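Local coordinates for pollen-specific leucine-rich repeat extensin-like protein 1 (Arabidopsis thaliana, PDB 6TME) that probably binds small secreted peptides of the RALF family through its leucine-rich repeat domain, acting in the cell wall during pollen tube growth, at residues 44-55 and 69-80. Sequence-based numbering, arbitrary orientation.
Sequences LKRAYIALQAWK and WVGPDVCSYKGV. With SO4 (sulfate ion), chain P.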
ATOM      1  N   LEU A  44      17.350 -28.345   8.763  1.00 41.63           N
ATOM      2  CA  LEU A  44      17.587 -27.955   7.373  1.00 35.15           C
ATOM      3  C   LEU A  44      17.010 -28.975   6.391  1.00 32.08           C
ATOM      4  O   LEU A  44      16.677 -28.613   5.262  1.00 34.05           O
ATOM      5  CB  LEU A  44      19.077 -27.728   7.114  1.00 21.14           C
ATOM      6  CG  LEU A  44      19.596 -26.408   7.721  1.00 39.55           C
ATOM      7  CD1 LEU A  44      21.108 -26.282   7.641  1.00 40.60           C
ATOM      8  CD2 LEU A  44      18.950 -25.193   7.067  1.00 37.80           C
ATOM      9  N   LYS A  45      16.867 -30.232   6.814  1.00 22.06           N
ATOM     10  CA  LYS A  45      16.137 -31.214   6.030  1.00 29.54           C
ATOM     11  C   LYS A  45      14.696 -30.765   5.788  1.00 33.27           C
ATOM     12  O   LYS A  45      14.170 -30.893   4.677  1.00 32.22           O
ATOM     13  CB  LYS A  45      16.179 -32.557   6.758  1.00 35.03           C
ATOM     14  CG  LYS A  45      15.324 -33.625   6.124  1.00 46.04           C
ATOM     15  CD  LYS A  45      15.534 -34.998   6.755  1.00 48.30           C
ATOM     16  CE  LYS A  45      14.742 -36.056   5.982  1.00 50.21           C
ATOM     17  NZ  LYS A  45      14.532 -37.322   6.738  1.00 50.13           N
ATOM     18  N   ARG A  46      14.049 -30.231   6.820  1.00 35.70           N
ATOM     19  CA  ARG A  46      12.719 -29.664   6.654  1.00 35.93           C
ATOM     20  C   ARG A  46      12.722 -28.540   5.615  1.00 37.46           C
ATOM     21  O   ARG A  46      11.797 -28.433   4.798  1.00 34.02           O
ATOM     22  CB  ARG A  46      12.219 -29.179   8.008  1.00 35.89           C
ATOM     23  CG  ARG A  46      11.536 -30.279   8.800  1.00 44.01           C
ATOM     24  CD  ARG A  46      11.464 -29.929  10.254  1.00 56.73           C
ATOM     25  NE  ARG A  46      10.870 -28.608  10.451  1.00 72.75           N
ATOM     26  CZ  ARG A  46      11.334 -27.715  11.320  1.00 79.14           C
ATOM     27  NH1 ARG A  46      12.379 -28.019  12.081  1.00 74.00           N
ATOM     28  NH2 ARG A  46      10.745 -26.529  11.443  1.00 80.06           N
ATOM     29  N   ALA A  47      13.776 -27.719   5.592  1.00 35.28           N
ATOM     30  CA  ALA A  47      13.851 -26.695   4.551  1.00 35.37           C
ATOM     31  C   ALA A  47      14.076 -27.321   3.188  1.00 33.04           C
ATOM     32  O   ALA A  47      13.510 -26.859   2.189  1.00 35.61           O
ATOM     33  CB  ALA A  47      14.956 -25.681   4.848  1.00 27.53           C
ATOM     34  N   TYR A  48      14.907 -28.371   3.131  1.00 24.52           N
ATOM     35  CA  TYR A  48      15.196 -29.047   1.871  1.00 23.84           C
ATOM     36  C   TYR A  48      13.919 -29.598   1.246  1.00 22.65           C
ATOM     37  O   TYR A  48      13.675 -29.423   0.049  1.00 27.22           O
ATOM     38  CB  TYR A  48      16.208 -30.182   2.096  1.00 23.21           C
ATOM     39  CG  TYR A  48      16.423 -31.041   0.862  1.00 29.29           C
ATOM     40  CD1 TYR A  48      17.213 -30.584  -0.191  1.00 28.24           C
ATOM     41  CD2 TYR A  48      15.808 -32.291   0.730  1.00 24.90           C
ATOM     42  CE1 TYR A  48      17.414 -31.340  -1.313  1.00 24.87           C
ATOM     43  CE2 TYR A  48      16.001 -33.062  -0.404  1.00 24.89           C
ATOM     44  CZ  TYR A  48      16.808 -32.576  -1.426  1.00 33.37           C
ATOM     45  OH  TYR A  48      17.010 -33.300  -2.584  1.00 31.47           O
ATOM     46  N   ILE A  49      13.111 -30.294   2.045  1.00 22.03           N
ATOM     47  CA  ILE A  49      11.856 -30.858   1.551  1.00 23.68           C
ATOM     48  C   ILE A  49      10.924 -29.749   1.046  1.00 35.30           C
ATOM     49  O   ILE A  49      10.356 -29.838  -0.054  1.00 31.79           O
ATOM     50  CB  ILE A  49      11.205 -31.705   2.660  1.00 28.03           C
ATOM     51  CG1 ILE A  49      12.047 -32.965   2.932  1.00 29.82           C
ATOM     52  CG2 ILE A  49       9.744 -32.052   2.307  1.00 23.18           C
ATOM     53  CD1 ILE A  49      11.758 -33.647   4.309  1.00 30.98           C
ATOM     54  N   ALA A  50      10.768 -28.682   1.839  1.00 35.08           N
ATOM     55  CA  ALA A  50       9.979 -27.523   1.426  1.00 28.40           C
ATOM     56  C   ALA A  50      10.419 -26.989   0.071  1.00 32.75           C
ATOM     57  O   ALA A  50       9.589 -26.768  -0.828  1.00 26.10           O
ATOM     58  CB  ALA A  50      10.082 -26.419   2.477  1.00 28.63           C
ATOM     59  N   LEU A  51      11.726 -26.775  -0.099  1.00 27.96           N
ATOM     60  CA  LEU A  51      12.175 -26.108  -1.316  1.00 32.58           C
ATOM     61  C   LEU A  51      12.090 -27.037  -2.513  1.00 31.54           C
ATOM     62  O   LEU A  51      11.805 -26.584  -3.626  1.00 31.44           O
ATOM     63  CB  LEU A  51      13.592 -25.573  -1.148  1.00 26.51           C
ATOM     64  CG  LEU A  51      13.715 -24.446  -0.127  1.00 27.30           C
ATOM     65  CD1 LEU A  51      15.196 -24.256   0.276  1.00 21.93           C
ATOM     66  CD2 LEU A  51      13.084 -23.146  -0.629  1.00 26.14           C
ATOM     67  N   GLN A  52      12.332 -28.339  -2.308  1.00 27.05           N
ATOM     68  CA  GLN A  52      12.176 -29.288  -3.409  1.00 32.98           C
ATOM     69  C   GLN A  52      10.705 -29.467  -3.785  1.00 27.83           C
ATOM     70  O   GLN A  52      10.389 -29.640  -4.969  1.00 26.49           O
ATOM     71  CB  GLN A  52      12.813 -30.650  -3.074  1.00 27.66           C
ATOM     72  CG  GLN A  52      14.360 -30.682  -3.078  1.00 29.04           C
ATOM     73  CD  GLN A  52      14.944 -30.232  -4.409  1.00 36.40           C
ATOM     74  OE1 GLN A  52      14.416 -30.567  -5.461  1.00 40.04           O
ATOM     75  NE2 GLN A  52      16.034 -29.469  -4.368  1.00 38.12           N
ATOM     76  N   ALA A  53       9.793 -29.446  -2.801  1.00 16.16           N
ATOM     77  CA  ALA A  53       8.375 -29.480  -3.155  1.00 20.32           C
ATOM     78  C   ALA A  53       7.987 -28.234  -3.948  1.00 28.48           C
ATOM     79  O   ALA A  53       7.161 -28.313  -4.863  1.00 30.21           O
ATOM     80  CB  ALA A  53       7.509 -29.613  -1.904  1.00 21.60           C
ATOM     81  N   TRP A  54       8.606 -27.089  -3.644  1.00 30.92           N
ATOM     82  CA  TRP A  54       8.292 -25.855  -4.362  1.00 35.16           C
ATOM     83  C   TRP A  54       8.814 -25.906  -5.796  1.00 34.07           C
ATOM     84  O   TRP A  54       8.086 -25.582  -6.748  1.00 26.35           O
ATOM     85  CB  TRP A  54       8.869 -24.652  -3.610  1.00 26.95           C
ATOM     86  CG  TRP A  54       8.202 -23.344  -3.927  1.00 35.61           C
ATOM     87  CD1 TRP A  54       7.075 -23.152  -4.687  1.00 30.44           C
ATOM     88  CD2 TRP A  54       8.621 -22.042  -3.496  1.00 30.41           C
ATOM     89  NE1 TRP A  54       6.779 -21.814  -4.760  1.00 33.28           N
ATOM     90  CE2 TRP A  54       7.704 -21.110  -4.033  1.00 31.40           C
ATOM     91  CE3 TRP A  54       9.692 -21.571  -2.722  1.00 23.33           C
ATOM     92  CZ2 TRP A  54       7.825 -19.732  -3.817  1.00 26.83           C
ATOM     93  CZ3 TRP A  54       9.807 -20.203  -2.495  1.00 26.91           C
ATOM     94  CH2 TRP A  54       8.878 -19.297  -3.042  1.00 27.38           C
ATOM     95  N   LYS A  55      10.065 -26.340  -5.968  1.00 36.34           N
ATOM     96  CA  LYS A  55      10.659 -26.472  -7.297  1.00 31.34           C
ATOM     97  C   LYS A  55       9.869 -27.433  -8.187  1.00 28.04           C
ATOM     98  O   LYS A  55       9.764 -27.215  -9.399  1.00 32.57           O
ATOM     99  CB  LYS A  55      12.108 -26.934  -7.161  1.00 30.67           C
ATOM    100  CG  LYS A  55      12.870 -27.113  -8.475  1.00 32.12           C
ATOM    101  CD  LYS A  55      14.246 -27.727  -8.208  1.00 32.90           C
ATOM    102  CE  LYS A  55      15.165 -27.672  -9.443  1.00 31.25           C
ATOM    103  NZ  LYS A  55      16.457 -28.402  -9.152  1.00 34.49           N
ATOM    104  N   TRP A  69      19.115 -25.304  -7.199  1.00 28.67           N
ATOM    105  CA  TRP A  69      18.356 -25.881  -6.082  1.00 30.02           C
ATOM    106  C   TRP A  69      18.458 -27.413  -6.108  1.00 36.78           C
ATOM    107  O   TRP A  69      17.508 -28.138  -6.436  1.00 31.36           O
ATOM    108  CB  TRP A  69      16.900 -25.445  -6.124  1.00 28.47           C
ATOM    109  CG  TRP A  69      16.623 -24.025  -5.824  1.00 30.26           C
ATOM    110  CD1 TRP A  69      17.476 -22.961  -5.969  1.00 31.35           C
ATOM    111  CD2 TRP A  69      15.395 -23.492  -5.325  1.00 31.94           C
ATOM    112  NE1 TRP A  69      16.851 -21.806  -5.596  1.00 40.44           N
ATOM    113  CE2 TRP A  69      15.568 -22.098  -5.202  1.00 37.98           C
ATOM    114  CE3 TRP A  69      14.159 -24.056  -4.980  1.00 28.77           C
ATOM    115  CZ2 TRP A  69      14.547 -21.251  -4.739  1.00 28.39           C
ATOM    116  CZ3 TRP A  69      13.137 -23.206  -4.525  1.00 24.50           C
ATOM    117  CH2 TRP A  69      13.343 -21.824  -4.408  1.00 18.73           C
ATOM    118  N   VAL A  70      19.646 -27.905  -5.745  1.00 33.75           N
ATOM    119  CA  VAL A  70      19.958 -29.335  -5.777  1.00 35.34           C
ATOM    120  C   VAL A  70      20.837 -29.680  -4.582  1.00 37.82           C
ATOM    121  O   VAL A  70      21.725 -28.909  -4.203  1.00 34.03           O
ATOM    122  CB  VAL A  70      20.656 -29.756  -7.092  1.00 35.93           C
ATOM    123  CG1 VAL A  70      19.807 -29.401  -8.301  1.00 36.84           C
ATOM    124  CG2 VAL A  70      22.011 -29.089  -7.220  1.00 39.06           C
ATOM    125  N   GLY A  71      20.593 -30.842  -3.988  1.00 39.66           N
ATOM    126  CA  GLY A  71      21.377 -31.283  -2.862  1.00 35.71           C
ATOM    127  C   GLY A  71      20.954 -30.637  -1.559  1.00 43.19           C
ATOM    128  O   GLY A  71      20.187 -29.673  -1.531  1.00 40.83           O
ATOM    129  N   PRO A  72      21.488 -31.140  -0.443  1.00 43.75           N
ATOM    130  CA  PRO A  72      21.001 -30.727   0.881  1.00 37.08           C
ATOM    131  C   PRO A  72      21.601 -29.435   1.421  1.00 33.73           C
ATOM    132  O   PRO A  72      21.240 -29.030   2.534  1.00 39.43           O
ATOM    133  CB  PRO A  72      21.405 -31.919   1.758  1.00 41.27           C
ATOM    134  CG  PRO A  72      22.703 -32.362   1.136  1.00 44.24           C
ATOM    135  CD  PRO A  72      22.527 -32.177  -0.354  1.00 34.11           C
ATOM    136  N   ASP A  73      22.503 -28.772   0.696  1.00 39.81           N
ATOM    137  CA  ASP A  73      22.994 -27.452   1.103  1.00 41.74           C
ATOM    138  C   ASP A  73      22.012 -26.348   0.677  1.00 40.94           C
ATOM    139  O   ASP A  73      22.259 -25.556  -0.237  1.00 42.42           O
ATOM    140  CB  ASP A  73      24.375 -27.213   0.520  1.00 41.29           C
ATOM    141  CG  ASP A  73      25.020 -25.962   1.073  1.00 53.65           C
ATOM    142  OD1 ASP A  73      24.517 -25.446   2.101  1.00 48.40           O
ATOM    143  OD2 ASP A  73      26.013 -25.491   0.468  1.00 55.62           O
ATOM    144  N   VAL A  74      20.888 -26.271   1.398  1.00 30.58           N
ATOM    145  CA  VAL A  74      19.834 -25.315   1.035  1.00 38.56           C
ATOM    146  C   VAL A  74      20.334 -23.869   1.069  1.00 36.50           C
ATOM    147  O   VAL A  74      19.883 -23.029   0.273  1.00 35.49           O
ATOM    148  CB  VAL A  74      18.599 -25.495   1.948  1.00 35.74           C
ATOM    149  CG1 VAL A  74      17.857 -26.754   1.585  1.00 31.57           C
ATOM    150  CG2 VAL A  74      19.002 -25.523   3.416  1.00 41.69           C
ATOM    151  N   CYS A  75      21.276 -23.561   1.964  1.00 26.13           N
ATOM    152  CA  CYS A  75      21.762 -22.199   2.124  1.00 37.07           C
ATOM    153  C   CYS A  75      22.448 -21.663   0.879  1.00 40.89           C
ATOM    154  O   CYS A  75      22.555 -20.440   0.722  1.00 35.96           O
ATOM    155  CB  CYS A  75      22.712 -22.137   3.328  1.00 42.19           C
ATOM    156  SG  CYS A  75      21.859 -22.478   4.884  1.00 62.49           S
ATOM    157  N   SER A  76      22.899 -22.539  -0.003  1.00 41.65           N
ATOM    158  CA  SER A  76      23.508 -22.111  -1.245  1.00 34.11           C
ATOM    159  C   SER A  76      22.508 -21.983  -2.391  1.00 30.22           C
ATOM    160  O   SER A  76      22.892 -21.516  -3.475  1.00 41.83           O
ATOM    161  CB  SER A  76      24.624 -23.092  -1.626  1.00 39.22           C
ATOM    162  OG  SER A  76      24.095 -24.403  -1.711  1.00 49.52           O
ATOM    163  N   TYR A  77      21.250 -22.396  -2.192  1.00 27.96           N
ATOM    164  CA  TYR A  77      20.202 -22.167  -3.190  1.00 29.50           C
ATOM    165  C   TYR A  77      20.026 -20.679  -3.485  1.00 27.66           C
ATOM    166  O   TYR A  77      19.995 -19.847  -2.575  1.00 25.77           O
ATOM    167  CB  TYR A  77      18.856 -22.717  -2.711  1.00 32.28           C
ATOM    168  CG  TYR A  77      18.707 -24.200  -2.675  1.00 30.28           C
ATOM    169  CD1 TYR A  77      19.815 -25.051  -2.747  1.00 36.92           C
ATOM    170  CD2 TYR A  77      17.454 -24.765  -2.570  1.00 26.05           C
ATOM    171  CE1 TYR A  77      19.663 -26.427  -2.718  1.00 25.62           C
ATOM    172  CE2 TYR A  77      17.279 -26.129  -2.538  1.00 22.15           C
ATOM    173  CZ  TYR A  77      18.391 -26.963  -2.617  1.00 32.90           C
ATOM    174  OH  TYR A  77      18.204 -28.333  -2.586  1.00 32.59           O
ATOM    175  N   LYS A  78      19.881 -20.346  -4.765  1.00 28.17           N
ATOM    176  CA  LYS A  78      19.669 -18.961  -5.155  1.00 28.23           C
ATOM    177  C   LYS A  78      18.297 -18.486  -4.692  1.00 35.71           C
ATOM    178  O   LYS A  78      17.283 -19.133  -4.976  1.00 26.52           O
ATOM    179  CB  LYS A  78      19.780 -18.803  -6.669  1.00 26.01           C
ATOM    180  CG  LYS A  78      19.674 -17.334  -7.095  1.00 28.58           C
ATOM    181  CD  LYS A  78      20.019 -17.105  -8.547  1.00 39.89           C
ATOM    182  CE  LYS A  78      19.972 -15.612  -8.874  1.00 55.51           C
ATOM    183  NZ  LYS A  78      20.118 -15.321 -10.332  1.00 62.84           N
ATOM    184  N   GLY A  79      18.268 -17.343  -3.991  1.00 27.64           N
ATOM    185  CA  GLY A  79      17.039 -16.783  -3.460  1.00 28.12           C
ATOM    186  C   GLY A  79      16.698 -17.246  -2.068  1.00 32.16           C
ATOM    187  O   GLY A  79      15.695 -16.777  -1.492  1.00 23.21           O
ATOM    188  N   VAL A  80      17.506 -18.135  -1.500  1.00 26.52           N
ATOM    189  CA  VAL A  80      17.311 -18.648  -0.150  1.00 32.12           C
ATOM    190  C   VAL A  80      18.392 -18.035   0.730  1.00 36.82           C
ATOM    191  O   VAL A  80      19.571 -18.030   0.360  1.00 37.50           O
ATOM    192  CB  VAL A  80      17.365 -20.187  -0.133  1.00 26.81           C
ATOM    193  CG1 VAL A  80      17.177 -20.713   1.285  1.00 25.60           C
ATOM    194  CG2 VAL A  80      16.302 -20.761  -1.091  1.00 25.86           C
TER
HETATM  195  S   SO4 P 510      14.308 -36.918  10.238  1.00113.96           S
HETATM  196  O1  SO4 P 510      13.672 -37.265   8.970  1.00107.82           O
HETATM  197  O2  SO4 P 510      15.761 -37.040  10.128  1.00116.02           O
HETATM  198  O3  SO4 P 510      13.820 -37.826  11.275  1.00113.50           O
HETATM  199  O4  SO4 P 510      13.961 -35.541  10.586  1.00116.95           O
HETATM  200  O   HOH W   1      18.107 -32.561  -4.857  1.00 34.93           O
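Between helix residues 44-55 and the irregular segment 69-80, the backbones come nearest where the CA atoms of Tyr48 and Val74 lie 6.0 Å apart, and a type II turn from Tyr77 to Val80 then leads the chain into strand 80-85. This N-terminal cap of a leucine-rich repeat domain illustrates how side chains of one helix can fix a segment that has little regular structure. The carbonyl oxygen of Trp69 is gripped from opposite faces of its plane, by Gln52 NE2 and by Lys55 NZ, each at 2.9 Å. Gln52, its chain bent at chi2 (-57°), uses the same amide nitrogen to reach Tyr77 OH at 3.0 Å, with both acceptors lying in the amide plane. That hydroxyl in turn donates to Gly71 O, 2.6 Å from Tyr77 OH. Tyr77 OH also lies at the edge of the Tyr48 ring, near its plane, 3.4 Å from Tyr48 CE1. A water joins Tyr48 OH to Gly71 N, accepting from the latter, while Gln52 CG covers one face of the Tyr48 ring. A phenylalanine in place of Tyr77 would probably leave Gly71 O without this donor and Gln52 NE2 with one acceptor fewer, setting the loop freer to shift. Beneath this polar network Leu51 spreads its two methyls: CD1 packs against Tyr77 CD2 (3.7 Å), Val74 CG1 and Val80 CG2, whereas CD2 meets the six-membered ring of Trp69. The Tyr77 ring itself is sandwiched between Trp69 CA, over its centre, and Val74 CA. Val74 CG1 presses on Tyr48 CA at 3.5 Å, and its CG2 touches Leu44 CD2. Cys75 ties the segment to Cys82 in strand 80-85 by a disulfide, while Ala47 and Val80 both rest on Val94 of strand 92-98 and Trp54 reaches on to Ile97 and Phe128, seating the cap on the first strands of the solenoid.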